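Local coordinates for endo-alpha-(1->5)-L-arabinanase (Bacillus licheniformis, PDB 6B7K), which probably hydrolyses internal alpha-1,5-arabinofuranosidic linkages in arabinan, as a calcium-containing glycoside hydrolase of family 43, at residues A[20-25]-A[282-287]; A[32-37]-A[44-49]; A[206-211]-A[218-223]; A[214-219]-A[276-281]. All coordinates share one frame; numbering follows the deposited sequence.

In the fold
All four contacts belong to the five-bladed beta-propeller of this enzyme. Contacts 2 and 3 are mostly buried hairpins, each inside one blade and held by regular antiparallel backbone bonds. Contacts 1 and 4 are partly buried and join different blades, with fewer or no direct hydrogen bonds: contact 1 brings the loop entering the first blade against strand 284-293 of the last, and contact 4 sets the hairpin loop of contact 3 against a turn of that same last blade. Contact 2 touches contact 1 where Phe36 meets Ser25 and Arg45 meets Phe20, contact 4 meets it through Tyr276 and His22, and contacts 3 and 4 share Ser218 and Thr219. Contact 4 lies farthest from the chain's centre.

Contact 1: A[20-25]-A[282-287]; sequences FIHDPS and GVSKLL
Phe20 and Lys285 bring their backbones together in a single beta bridge, with Phe20 CA 4.5 Å from Lys285 CA. Just beside it Ile21 N donates a weak but nearly straight bond to Ser284 O (3.3 Å, 165° at the hydrogen). Segment 20-25 is loop until Ser25 and soon turns away, so the pairing goes no further. Ser284 adds a second, shorter bond: its OG donates to Ile21 O at 2.7 Å, approaching 31° out of the carbonyl plane. The hydroxyl stands between the backbone N and carbonyl carbon of its own residue (chi1 56°), which turns it to this carbonyl and also to the edge of the His22 ring, where CD2 is 3.3 Å from Ser284 OG. A serine suits the place, being small enough to fit beside the imidazole and able to donate. Farther out, Phe20 presents its ring edge to Val283, CD1 lying 3.4 Å from Val283 CG2. The CG2 branch of Ile21 rests 3.7 Å from Leu286 CB, and Pro24 CB reaches Leu286 CD1 at 4.2 Å; Thr35 of strand 32-38 touches all three of these apolar residues. His22 uses both ring nitrogens, ND1 giving a weak bond to Asp23 OD2 (3.0 Å) and NE2 bonding to Tyr276 OH. Asp23 is the predicted proton acceptor, and Pro24 lies near the calcium site. The chemistry thus implies a seam between first and last propeller blades in which Ser284 ties down Ile21 through its hydroxyl and, weakly, its carbonyl, while His22 may help to orient Asp23, whose OD2 also bonds to Thr38 OG1.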
loop_
_atom_site.group_PDB
_atom_site.type_symbol
_atom_site.label_atom_id
_atom_site.label_comp_id
_atom_site.label_asym_id
_atom_site.label_seq_id
_atom_site.Cartn_x
_atom_site.Cartn_y
_atom_site.Cartn_z
ATOM N N PHE A 20 5.897 9.053 13.097
ATOM C CA PHE A 20 6.791 8.535 12.070
ATOM C C PHE A 20 6.191 7.284 11.447
ATOM O O PHE A 20 5.718 6.391 12.158
ATOM C CB PHE A 20 8.168 8.221 12.655
ATOM C CG PHE A 20 9.028 7.374 11.754
ATOM C CD1 PHE A 20 9.781 7.956 10.751
ATOM C CD2 PHE A 20 9.081 5.995 11.907
ATOM C CE1 PHE A 20 10.574 7.187 9.919
ATOM C CE2 PHE A 20 9.870 5.220 11.075
ATOM C CZ PHE A 20 10.618 5.818 10.079
ATOM N N ILE A 21 6.224 7.210 10.117
ATOM C CA ILE A 21 5.690 6.060 9.398
ATOM C C ILE A 21 6.329 6.026 8.019
ATOM O O ILE A 21 6.869 7.025 7.543
ATOM C CB ILE A 21 4.144 6.121 9.302
ATOM C CG1 ILE A 21 3.566 4.723 9.084
ATOM C CG2 ILE A 21 3.717 7.055 8.177
ATOM C CD1 ILE A 21 3.942 3.740 10.165
ATOM N N HIS A 22 6.277 4.861 7.380
ATOM C CA HIS A 22 6.695 4.720 5.995
ATOM C C HIS A 22 5.898 3.583 5.376
ATOM O O HIS A 22 5.817 2.497 5.958
ATOM C CB HIS A 22 8.197 4.451 5.888
ATOM C CG HIS A 22 8.786 4.859 4.575
ATOM N ND1 HIS A 22 9.023 3.965 3.554
ATOM C CD2 HIS A 22 9.176 6.071 4.112
ATOM C CE1 HIS A 22 9.541 4.607 2.522
ATOM N NE2 HIS A 22 9.644 5.886 2.835
ATOM N N ASP A 23 5.309 3.845 4.207
ATOM C CA ASP A 23 4.423 2.912 3.520
ATOM C C ASP A 23 3.241 2.539 4.414
ATOM O O ASP A 23 3.091 1.368 4.781
ATOM C CB ASP A 23 5.195 1.661 3.093
ATOM C CG ASP A 23 6.484 1.994 2.362
ATOM O OD1 ASP A 23 6.439 2.795 1.403
ATOM O OD2 ASP A 23 7.546 1.462 2.753
ATOM N N PRO A 24 2.379 3.490 4.769
ATOM C CA PRO A 24 1.315 3.212 5.734
ATOM C C PRO A 24 0.067 2.606 5.104
ATOM O O PRO A 24 -0.196 2.733 3.905
ATOM C CB PRO A 24 1.006 4.605 6.298
ATOM C CG PRO A 24 1.212 5.496 5.134
ATOM C CD PRO A 24 2.366 4.904 4.350
ATOM N N SER A 25 -0.707 1.939 5.959
ATOM C CA SER A 25 -2.032 1.434 5.616
ATOM C C SER A 25 -2.908 1.585 6.848
ATOM O O SER A 25 -2.583 1.042 7.908
ATOM C CB SER A 25 -1.979 -0.027 5.161
ATOM O OG SER A 25 -3.258 -0.490 4.756
ATOM N N GLY A 282 13.751 15.704 6.738
ATOM C CA GLY A 282 13.195 14.797 5.752
ATOM C C GLY A 282 12.755 13.448 6.256
ATOM O O GLY A 282 12.609 12.522 5.454
ATOM N N VAL A 283 12.539 13.300 7.561
ATOM C CA VAL A 283 12.014 12.047 8.079
ATOM C C VAL A 283 10.546 11.921 7.687
ATOM O O VAL A 283 9.775 12.886 7.768
ATOM C CB VAL A 283 12.222 11.977 9.601
ATOM C CG1 VAL A 283 11.782 13.263 10.251
ATOM C CG2 VAL A 283 11.474 10.804 10.195
ATOM N N SER A 284 10.162 10.731 7.231
ATOM C CA SER A 284 8.806 10.512 6.745
ATOM C C SER A 284 7.813 10.487 7.901
ATOM O O SER A 284 7.973 9.722 8.857
ATOM C CB SER A 284 8.732 9.204 5.958
ATOM O OG SER A 284 9.185 8.115 6.740
ATOM N N LYS A 285 6.784 11.323 7.806
ATOM C CA LYS A 285 5.723 11.414 8.798
ATOM C C LYS A 285 4.428 10.848 8.224
ATOM O O LYS A 285 4.350 10.456 7.056
ATOM C CB LYS A 285 5.533 12.864 9.250
ATOM C CG LYS A 285 6.812 13.552 9.684
ATOM C CD LYS A 285 7.393 12.896 10.919
ATOM C CE LYS A 285 8.569 13.689 11.450
ATOM N NZ LYS A 285 9.037 13.161 12.761
ATOM N N LEU A 286 3.399 10.811 9.064
ATOM C CA LEU A 286 2.081 10.328 8.678
ATOM C C LEU A 286 1.198 11.505 8.289
ATOM O O LEU A 286 1.069 12.469 9.049
ATOM C CB LEU A 286 1.440 9.534 9.817
ATOM C CG LEU A 286 0.018 9.021 9.579
ATOM C CD1 LEU A 286 -0.019 8.096 8.374
ATOM C CD2 LEU A 286 -0.513 8.321 10.820
ATOM N N LEU A 287 0.597 11.426 7.105
ATOM C CA LEU A 287 -0.328 12.440 6.616
ATOM C C LEU A 287 -1.651 11.769 6.284
ATOM O O LEU A 287 -1.690 10.821 5.491
ATOM C CB LEU A 287 0.233 13.164 5.391
ATOM C CG LEU A 287 1.271 14.250 5.676
ATOM C CD1 LEU A 287 1.522 15.079 4.430
ATOM C CD2 LEU A 287 0.814 15.131 6.829
#

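Contact 2: A[32-37]-A[44-49]; sequences TWYTFG and LRVIKS
Leu44 lies in the second arm of a beta hairpin within the first propeller blade, its CD2 3.8 Å from Gly37 O. At Arg45 the pairing with Gly37 is hydrogen-bonded in both directions, Gly37 N reaching Arg45 O at 2.7 Å. The extended Arg45 chain carries its guanidinium away from strand 32-37, to a salt bridge with Asp18 and a bond from NE to Phe20 O; one face of that group is covered by Ile47 CG2. Val46, in a non-hydrogen-bonded pair, lies alongside Phe36 and points the same way, with CG2 3.6 Å from Phe36 CD2. That branch is anti to the carbonyl carbon, while CG1, anti to the backbone N (chi1 178°), leans to the Tyr34 ring. With Val46 cut back to an alanine, a gap is likely to open beside both rings and Phe36 to lose the methyl that lies against it. Ile47, whose branched side chain suits a buried strand, accepts a straight bond from Thr35 N (3.0 Å, 173°) and packs CG1 on Thr35 CB. Lys48, at the exposed margin, lays its CB 4.0 Å from Tyr34 CE1. Ser49 closes the ladder: its hydroxyl turns to Asn54 O and Gly52 N, while its carbonyl O lies in the plane of the Trp33 indole, 3.4 Å from Trp33 CD1.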
loop_
_atom_site.group_PDB
_atom_site.type_symbol
_atom_site.label_atom_id
_atom_site.label_comp_id
_atom_site.label_asym_id
_atom_site.label_seq_id
_atom_site.Cartn_x
_atom_site.Cartn_y
_atom_site.Cartn_z
ATOM N N THR A 32 -10.398 3.153 17.935
ATOM C CA THR A 32 -8.947 3.252 17.859
ATOM C C THR A 32 -8.481 3.129 16.415
ATOM O O THR A 32 -8.804 2.151 15.732
ATOM C CB THR A 32 -8.283 2.172 18.714
ATOM O OG1 THR A 32 -8.750 2.276 20.065
ATOM C CG2 THR A 32 -6.770 2.338 18.693
ATOM N N TRP A 33 -7.723 4.121 15.956
ATOM C CA TRP A 33 -7.086 4.043 14.651
ATOM C C TRP A 33 -5.793 3.246 14.757
ATOM O O TRP A 33 -5.069 3.344 15.751
ATOM C CB TRP A 33 -6.782 5.442 14.108
ATOM C CG TRP A 33 -7.945 6.393 14.068
ATOM C CD1 TRP A 33 -8.447 7.118 15.108
ATOM C CD2 TRP A 33 -8.723 6.747 12.919
ATOM N NE1 TRP A 33 -9.500 7.892 14.683
ATOM C CE2 TRP A 33 -9.689 7.684 13.342
ATOM C CE3 TRP A 33 -8.703 6.360 11.577
ATOM C CZ2 TRP A 33 -10.622 8.238 12.471
ATOM C CZ3 TRP A 33 -9.631 6.909 10.715
ATOM C CH2 TRP A 33 -10.580 7.837 11.165
ATOM N N TYR A 34 -5.504 2.457 13.725
ATOM C CA TYR A 34 -4.257 1.706 13.637
ATOM C C TYR A 34 -3.637 1.947 12.272
ATOM O O TYR A 34 -4.272 1.686 11.243
ATOM C CB TYR A 34 -4.479 0.206 13.865
ATOM C CG TYR A 34 -4.866 -0.160 15.279
ATOM C CD1 TYR A 34 -3.905 -0.258 16.278
ATOM C CD2 TYR A 34 -6.190 -0.415 15.615
ATOM C CE1 TYR A 34 -4.253 -0.594 17.574
ATOM C CE2 TYR A 34 -6.548 -0.754 16.907
ATOM C CZ TYR A 34 -5.576 -0.840 17.883
ATOM O OH TYR A 34 -5.932 -1.175 19.171
ATOM N N THR A 35 -2.405 2.444 12.261
ATOM C CA THR A 35 -1.627 2.590 11.041
ATOM C C THR A 35 -0.531 1.532 11.037
ATOM O O THR A 35 0.340 1.530 11.914
ATOM C CB THR A 35 -1.019 3.986 10.924
ATOM O OG1 THR A 35 -2.060 4.961 10.792
ATOM C CG2 THR A 35 -0.111 4.066 9.706
ATOM N N PHE A 36 -0.596 0.621 10.070
ATOM C CA PHE A 36 0.462 -0.353 9.848
ATOM C C PHE A 36 1.463 0.221 8.854
ATOM O O PHE A 36 1.072 0.799 7.835
ATOM C CB PHE A 36 -0.113 -1.671 9.326
ATOM C CG PHE A 36 -0.882 -2.456 10.357
ATOM C CD1 PHE A 36 -2.147 -2.057 10.755
ATOM C CD2 PHE A 36 -0.343 -3.604 10.914
ATOM C CE1 PHE A 36 -2.856 -2.781 11.698
ATOM C CE2 PHE A 36 -1.046 -4.333 11.858
ATOM C CZ PHE A 36 -2.304 -3.921 12.250
ATOM N N GLY A 37 2.753 0.068 9.153
ATOM C CA GLY A 37 3.789 0.630 8.315
ATOM C C GLY A 37 4.994 -0.285 8.241
ATOM O O GLY A 37 5.065 -1.312 8.918
ATOM N N LEU A 44 7.169 -5.253 11.527
ATOM C CA LEU A 44 6.242 -4.274 10.974
ATOM C C LEU A 44 5.861 -3.266 12.048
ATOM O O LEU A 44 5.598 -3.638 13.196
ATOM C CB LEU A 44 4.985 -4.958 10.430
ATOM C CG LEU A 44 5.195 -5.851 9.209
ATOM C CD1 LEU A 44 3.955 -6.680 8.936
ATOM C CD2 LEU A 44 5.555 -5.003 7.996
ATOM N N ARG A 45 5.829 -1.991 11.667
ATOM C CA ARG A 45 5.564 -0.907 12.602
ATOM C C ARG A 45 4.069 -0.638 12.705
ATOM O O ARG A 45 3.360 -0.598 11.697
ATOM C CB ARG A 45 6.298 0.362 12.161
ATOM C CG ARG A 45 6.006 1.592 13.000
ATOM C CD ARG A 45 7.080 2.653 12.797
ATOM N NE ARG A 45 6.706 3.943 13.373
ATOM C CZ ARG A 45 6.804 4.245 14.666
ATOM N NH1 ARG A 45 7.257 3.345 15.528
ATOM N NH2 ARG A 45 6.442 5.447 15.096
ATOM N N VAL A 46 3.594 -0.467 13.939
ATOM C CA VAL A 46 2.197 -0.159 14.214
ATOM C C VAL A 46 2.146 1.016 15.176
ATOM O O VAL A 46 2.861 1.029 16.185
ATOM C CB VAL A 46 1.446 -1.369 14.802
ATOM C CG1 VAL A 46 0.015 -0.991 15.121
ATOM C CG2 VAL A 46 1.484 -2.541 13.839
ATOM N N ILE A 47 1.313 2.006 14.861
ATOM C CA ILE A 47 1.059 3.125 15.754
ATOM C C ILE A 47 -0.446 3.317 15.867
ATOM O O ILE A 47 -1.197 3.064 14.920
ATOM C CB ILE A 47 1.758 4.422 15.289
ATOM C CG1 ILE A 47 1.410 4.746 13.836
ATOM C CG2 ILE A 47 3.261 4.293 15.447
ATOM C CD1 ILE A 47 2.109 5.986 13.318
ATOM N N LYS A 48 -0.884 3.754 17.044
ATOM C CA LYS A 48 -2.295 3.834 17.389
ATOM C C LYS A 48 -2.685 5.276 17.686
ATOM O O LYS A 48 -1.835 6.132 17.946
ATOM C CB LYS A 48 -2.609 2.944 18.600
ATOM C CG LYS A 48 -1.711 3.216 19.800
ATOM C CD LYS A 48 -1.870 2.166 20.888
ATOM C CE LYS A 48 -3.263 2.189 21.484
ATOM N NZ LYS A 48 -3.366 1.290 22.666
ATOM N N SER A 49 -3.994 5.534 17.655
ATOM C CA SER A 49 -4.509 6.872 17.911
ATOM C C SER A 49 -5.964 6.783 18.346
ATOM O O SER A 49 -6.735 5.993 17.797
ATOM C CB SER A 49 -4.389 7.764 16.674
ATOM O OG SER A 49 -4.927 9.048 16.930
#

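Contact 3: A[206-211]-A[218-223]; sequences FVSFDS and STYKIA
The beta hairpin of strands 202-209 and 221-227, part of the fourth blade of the propeller, is laced here by two hydrogen-bonded pairs, Val207 with Ala223 and Phe209 with Lys221, flanking the non-hydrogen-bonded pair Ser208 and Ile222. Val207 N meets Ala223 O at 2.8 Å, and Phe209 N meets Lys221 O at 3.0 Å from well above the carbonyl plane. On the face carrying Val207, Phe209 and Ala223, the Phe209 ring reaches back diagonally over Ala223, whose CB makes a CH-pi contact 3.9 Å from the ring centroid and 26° off its normal. A methyl is small enough to fit below the ring, and Arg184 adds a cation-pi contact to the same phenyl. The Tyr220 ring reaches across to Ser208, with CE1 3.7 Å from Ser208 CB, and its edge meets a carbonyl, CD1 lying 3.2 Å from Phe209 O. Its hydroxyl makes a weak hydrogen bond to Glu192, the predicted proton donor, while Ser208 OG bonds to Gln263, so this part of the hairpin borders the probable active site. Beyond Phe209, Asp210 forms a salt bridge with Lys221. The lysine chain runs out extended and bends only at its last torsion (chi4 62°), bringing Lys221 NZ to the anti side of Asp210 OD2 at 3.0 Å, 27° out of the carboxylate plane.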
loop_
_atom_site.group_PDB
_atom_site.type_symbol
_atom_site.label_atom_id
_atom_site.label_comp_id
_atom_site.label_asym_id
_atom_site.label_seq_id
_atom_site.Cartn_x
_atom_site.Cartn_y
_atom_site.Cartn_z
ATOM N N PHE A 206 -5.174 3.853 -7.177
ATOM C CA PHE A 206 -4.163 4.827 -6.792
ATOM C C PHE A 206 -2.791 4.171 -6.860
ATOM O O PHE A 206 -2.653 2.977 -6.584
ATOM C CB PHE A 206 -4.408 5.356 -5.377
ATOM C CG PHE A 206 -5.738 6.024 -5.190
ATOM C CD1 PHE A 206 -6.887 5.275 -4.988
ATOM C CD2 PHE A 206 -5.838 7.404 -5.188
ATOM C CE1 PHE A 206 -8.110 5.889 -4.804
ATOM C CE2 PHE A 206 -7.058 8.025 -5.006
ATOM C CZ PHE A 206 -8.196 7.265 -4.813
ATOM N N VAL A 207 -1.779 4.953 -7.237
ATOM C CA VAL A 207 -0.402 4.475 -7.320
ATOM C C VAL A 207 0.535 5.588 -6.869
ATOM O O VAL A 207 0.133 6.737 -6.680
ATOM C CB VAL A 207 -0.011 4.006 -8.741
ATOM C CG1 VAL A 207 -0.808 2.774 -9.164
ATOM C CG2 VAL A 207 -0.185 5.136 -9.736
ATOM N N SER A 208 1.804 5.229 -6.711
ATOM C CA SER A 208 2.860 6.174 -6.380
ATOM C C SER A 208 3.849 6.231 -7.536
ATOM O O SER A 208 4.275 5.189 -8.045
ATOM C CB SER A 208 3.565 5.777 -5.082
ATOM O OG SER A 208 2.649 5.755 -4.001
ATOM N N PHE A 209 4.206 7.442 -7.947
ATOM C CA PHE A 209 5.117 7.659 -9.060
ATOM C C PHE A 209 6.502 8.053 -8.561
ATOM O O PHE A 209 6.645 8.735 -7.543
ATOM C CB PHE A 209 4.590 8.750 -9.999
ATOM C CG PHE A 209 3.538 8.278 -10.966
ATOM C CD1 PHE A 209 3.225 6.933 -11.083
ATOM C CD2 PHE A 209 2.872 9.189 -11.775
ATOM C CE1 PHE A 209 2.261 6.506 -11.979
ATOM C CE2 PHE A 209 1.909 8.770 -12.673
ATOM C CZ PHE A 209 1.602 7.427 -12.775
ATOM N N ASP A 210 7.522 7.602 -9.296
ATOM C CA ASP A 210 8.903 8.062 -9.165
ATOM C C ASP A 210 9.569 7.598 -7.868
ATOM O O ASP A 210 9.162 6.589 -7.282
ATOM C CB ASP A 210 8.958 9.588 -9.303
ATOM C CG ASP A 210 8.249 10.095 -10.551
ATOM O OD1 ASP A 210 8.454 9.508 -11.636
ATOM O OD2 ASP A 210 7.485 11.081 -10.447
ATOM N N SER A 211 10.598 8.319 -7.420
ATOM C CA SER A 211 11.544 7.815 -6.425
ATOM C C SER A 211 11.110 8.159 -5.003
ATOM O O SER A 211 10.599 9.249 -4.742
ATOM C CB SER A 211 12.939 8.384 -6.699
ATOM O OG SER A 211 13.918 7.775 -5.876
ATOM N N SER A 218 13.248 13.623 -2.419
ATOM C CA SER A 218 12.630 12.528 -3.152
ATOM C C SER A 218 11.505 13.030 -4.048
ATOM O O SER A 218 10.704 13.882 -3.651
ATOM C CB SER A 218 12.097 11.470 -2.184
ATOM O OG SER A 218 11.213 12.035 -1.234
ATOM N N THR A 219 11.453 12.497 -5.266
ATOM C CA THR A 219 10.378 12.789 -6.213
ATOM C C THR A 219 9.325 11.702 -6.068
ATOM O O THR A 219 9.454 10.621 -6.640
ATOM C CB THR A 219 10.908 12.845 -7.639
ATOM O OG1 THR A 219 11.427 11.559 -8.003
ATOM C CG2 THR A 219 12.022 13.883 -7.768
ATOM N N TYR A 220 8.303 11.964 -5.270
ATOM C CA TYR A 220 7.267 10.979 -5.021
ATOM C C TYR A 220 5.919 11.644 -5.244
ATOM O O TYR A 220 5.652 12.717 -4.692
ATOM C CB TYR A 220 7.381 10.418 -3.592
ATOM C CG TYR A 220 7.151 8.919 -3.434
ATOM C CD1 TYR A 220 7.234 8.058 -4.520
ATOM C CD2 TYR A 220 6.855 8.370 -2.186
ATOM C CE1 TYR A 220 7.026 6.693 -4.369
ATOM C CE2 TYR A 220 6.643 7.008 -2.028
ATOM C CZ TYR A 220 6.727 6.178 -3.120
ATOM O OH TYR A 220 6.523 4.829 -2.953
ATOM N N LYS A 221 5.067 11.004 -6.038
ATOM C CA LYS A 221 3.769 11.558 -6.381
ATOM C C LYS A 221 2.694 10.505 -6.160
ATOM O O LYS A 221 2.980 9.321 -5.974
ATOM C CB LYS A 221 3.744 12.059 -7.829
ATOM C CG LYS A 221 4.701 13.200 -8.093
ATOM C CD LYS A 221 4.848 13.416 -9.585
ATOM C CE LYS A 221 5.961 14.397 -9.884
ATOM N NZ LYS A 221 7.270 13.876 -9.408
ATOM N N ILE A 222 1.443 10.956 -6.171
ATOM C CA ILE A 222 0.277 10.093 -6.028
ATOM C C ILE A 222 -0.624 10.331 -7.230
ATOM O O ILE A 222 -1.075 11.462 -7.458
ATOM C CB ILE A 222 -0.481 10.359 -4.717
ATOM C CG1 ILE A 222 0.392 9.998 -3.513
ATOM C CG2 ILE A 222 -1.788 9.581 -4.690
ATOM C CD1 ILE A 222 -0.242 10.332 -2.184
ATOM N N ALA A 223 -0.879 9.274 -7.998
ATOM C CA ALA A 223 -1.687 9.352 -9.207
ATOM C C ALA A 223 -2.769 8.284 -9.168
ATOM O O ALA A 223 -2.590 7.220 -8.568
ATOM C CB ALA A 223 -0.831 9.182 -10.467
#

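Contact 4: A[214-219]-A[276-281]; sequences KGVDST and YDALDN
Polar atoms cover the ring of Tyr276: Gly215 N and Ser218 OG lie over one of its faces, the hydroxyl oxygen 3.4 Å from Tyr276 CD1. Gly215 O comes equally near, 3.4 Å from Tyr276 CG, and Gly215 CA sits 3.6 Å from Tyr276 CD2. Glycine suits this place, for its positive phi (71°) is awkward for other residues. No hydrogen bond crosses between the segments; each is bonded within itself. Ser218 OG donates to Gly215 O at 2.6 Å, in the carbonyl plane and on a lone pair, and Ser218 N adds a second bond to the same oxygen. In the facing turn, Asp277 OD1 accepts from Leu279 N (3.3 Å), an Asx turn, and also takes a salt bridge from Arg256. Apolar contact falls to Val216, whose CG2 rests 4.0 Å from Ala278 CA, two small residues meeting at a partly exposed margin. At the far end of the ring, Tyr276 OH, the partner of His22, also bonds to His274; an alanine in place of Tyr276 would probably leave both histidines without that partner and open a gap beneath Gly215 and Ser218. Here the hairpin loop of one propeller blade packs on the type I turn Asp277-Asp280 of the next, near the rim of the probable active site.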
loop_
_atom_site.group_PDB
_atom_site.type_symbol
_atom_site.label_atom_id
_atom_site.label_comp_id
_atom_site.label_asym_id
_atom_site.label_seq_id
_atom_site.Cartn_x
_atom_site.Cartn_y
_atom_site.Cartn_z
ATOM N N LYS A 214 14.575 9.284 -1.071
ATOM C CA LYS A 214 15.548 10.370 -1.087
ATOM C C LYS A 214 15.218 11.474 -0.088
ATOM O O LYS A 214 15.859 12.529 -0.115
ATOM C CB LYS A 214 15.674 10.946 -2.499
ATOM N N GLY A 215 14.238 11.259 0.787
ATOM C CA GLY A 215 13.986 12.215 1.860
ATOM C C GLY A 215 13.396 13.512 1.341
ATOM O O GLY A 215 12.460 13.515 0.533
ATOM N N VAL A 216 13.945 14.635 1.821
ATOM C CA VAL A 216 13.510 15.957 1.369
ATOM C C VAL A 216 13.576 16.063 -0.147
ATOM O O VAL A 216 12.741 16.730 -0.770
ATOM C CB VAL A 216 14.362 17.058 2.039
ATOM C CG1 VAL A 216 14.062 18.426 1.437
ATOM C CG2 VAL A 216 14.119 17.094 3.518
ATOM N N ASP A 217 14.551 15.404 -0.766
ATOM C CA ASP A 217 14.793 15.521 -2.197
ATOM C C ASP A 217 14.086 14.453 -3.027
ATOM O O ASP A 217 14.301 14.394 -4.240
ATOM C CB ASP A 217 16.295 15.471 -2.477
ATOM C CG ASP A 217 16.950 16.826 -2.375
ATOM O OD1 ASP A 217 16.222 17.835 -2.256
ATOM O OD2 ASP A 217 18.195 16.881 -2.417
ATOM N N SER A 218 13.248 13.623 -2.419
ATOM C CA SER A 218 12.630 12.528 -3.152
ATOM C C SER A 218 11.505 13.030 -4.048
ATOM O O SER A 218 10.704 13.882 -3.651
ATOM C CB SER A 218 12.097 11.470 -2.184
ATOM O OG SER A 218 11.213 12.035 -1.234
ATOM N N THR A 219 11.453 12.497 -5.266
ATOM C CA THR A 219 10.378 12.789 -6.213
ATOM C C THR A 219 9.325 11.702 -6.068
ATOM O O THR A 219 9.454 10.621 -6.640
ATOM C CB THR A 219 10.908 12.845 -7.639
ATOM O OG1 THR A 219 11.427 11.559 -8.003
ATOM C CG2 THR A 219 12.022 13.883 -7.768
ATOM N N TYR A 276 7.650 13.513 3.449
ATOM C CA TYR A 276 8.959 13.802 4.018
ATOM C C TYR A 276 8.993 15.238 4.529
ATOM O O TYR A 276 8.894 16.186 3.744
ATOM C CB TYR A 276 10.054 13.545 2.984
ATOM C CG TYR A 276 10.072 12.101 2.537
ATOM C CD1 TYR A 276 9.281 11.670 1.479
ATOM C CD2 TYR A 276 10.852 11.161 3.196
ATOM C CE1 TYR A 276 9.280 10.347 1.080
ATOM C CE2 TYR A 276 10.859 9.836 2.803
ATOM C CZ TYR A 276 10.068 9.436 1.747
ATOM O OH TYR A 276 10.071 8.118 1.350
ATOM N N ASP A 277 9.136 15.387 5.844
ATOM C CA ASP A 277 9.055 16.687 6.504
ATOM C C ASP A 277 10.305 17.505 6.201
ATOM O O ASP A 277 11.396 17.187 6.685
ATOM C CB ASP A 277 8.886 16.491 8.008
ATOM C CG ASP A 277 8.307 17.708 8.693
ATOM O OD1 ASP A 277 8.119 18.741 8.013
ATOM O OD2 ASP A 277 8.031 17.632 9.910
ATOM N N ALA A 278 10.150 18.568 5.409
ATOM C CA ALA A 278 11.278 19.440 5.105
ATOM C C ALA A 278 11.729 20.247 6.315
ATOM O O ALA A 278 12.833 20.802 6.300
ATOM C CB ALA A 278 10.926 20.383 3.954
ATOM N N LEU A 279 10.906 20.330 7.359
ATOM C CA LEU A 279 11.263 21.034 8.580
ATOM C C LEU A 279 11.809 20.097 9.651
ATOM O O LEU A 279 11.883 20.481 10.823
ATOM C CB LEU A 279 10.057 21.807 9.115
ATOM C CG LEU A 279 9.574 22.983 8.262
ATOM C CD1 LEU A 279 8.409 23.698 8.932
ATOM C CD2 LEU A 279 10.715 23.952 7.990
ATOM N N ASP A 280 12.199 18.882 9.277
ATOM C CA ASP A 280 12.717 17.924 10.246
ATOM C C ASP A 280 13.662 16.939 9.559
ATOM O O ASP A 280 13.601 15.728 9.776
ATOM C CB ASP A 280 11.571 17.200 10.955
ATOM C CG ASP A 280 12.004 16.580 12.269
ATOM O OD1 ASP A 280 12.710 17.264 13.036
ATOM O OD2 ASP A 280 11.632 15.418 12.543
ATOM N N ASN A 281 14.553 17.458 8.716
ATOM C CA ASN A 281 15.588 16.674 8.037
ATOM C C ASN A 281 15.012 15.581 7.141
ATOM O O ASN A 281 15.708 14.614 6.817
ATOM C CB ASN A 281 16.575 16.058 9.037
ATOM C CG ASN A 281 17.319 17.102 9.844
ATOM O OD1 ASN A 281 16.877 18.245 9.962
ATOM N ND2 ASN A 281 18.456 16.710 10.411
#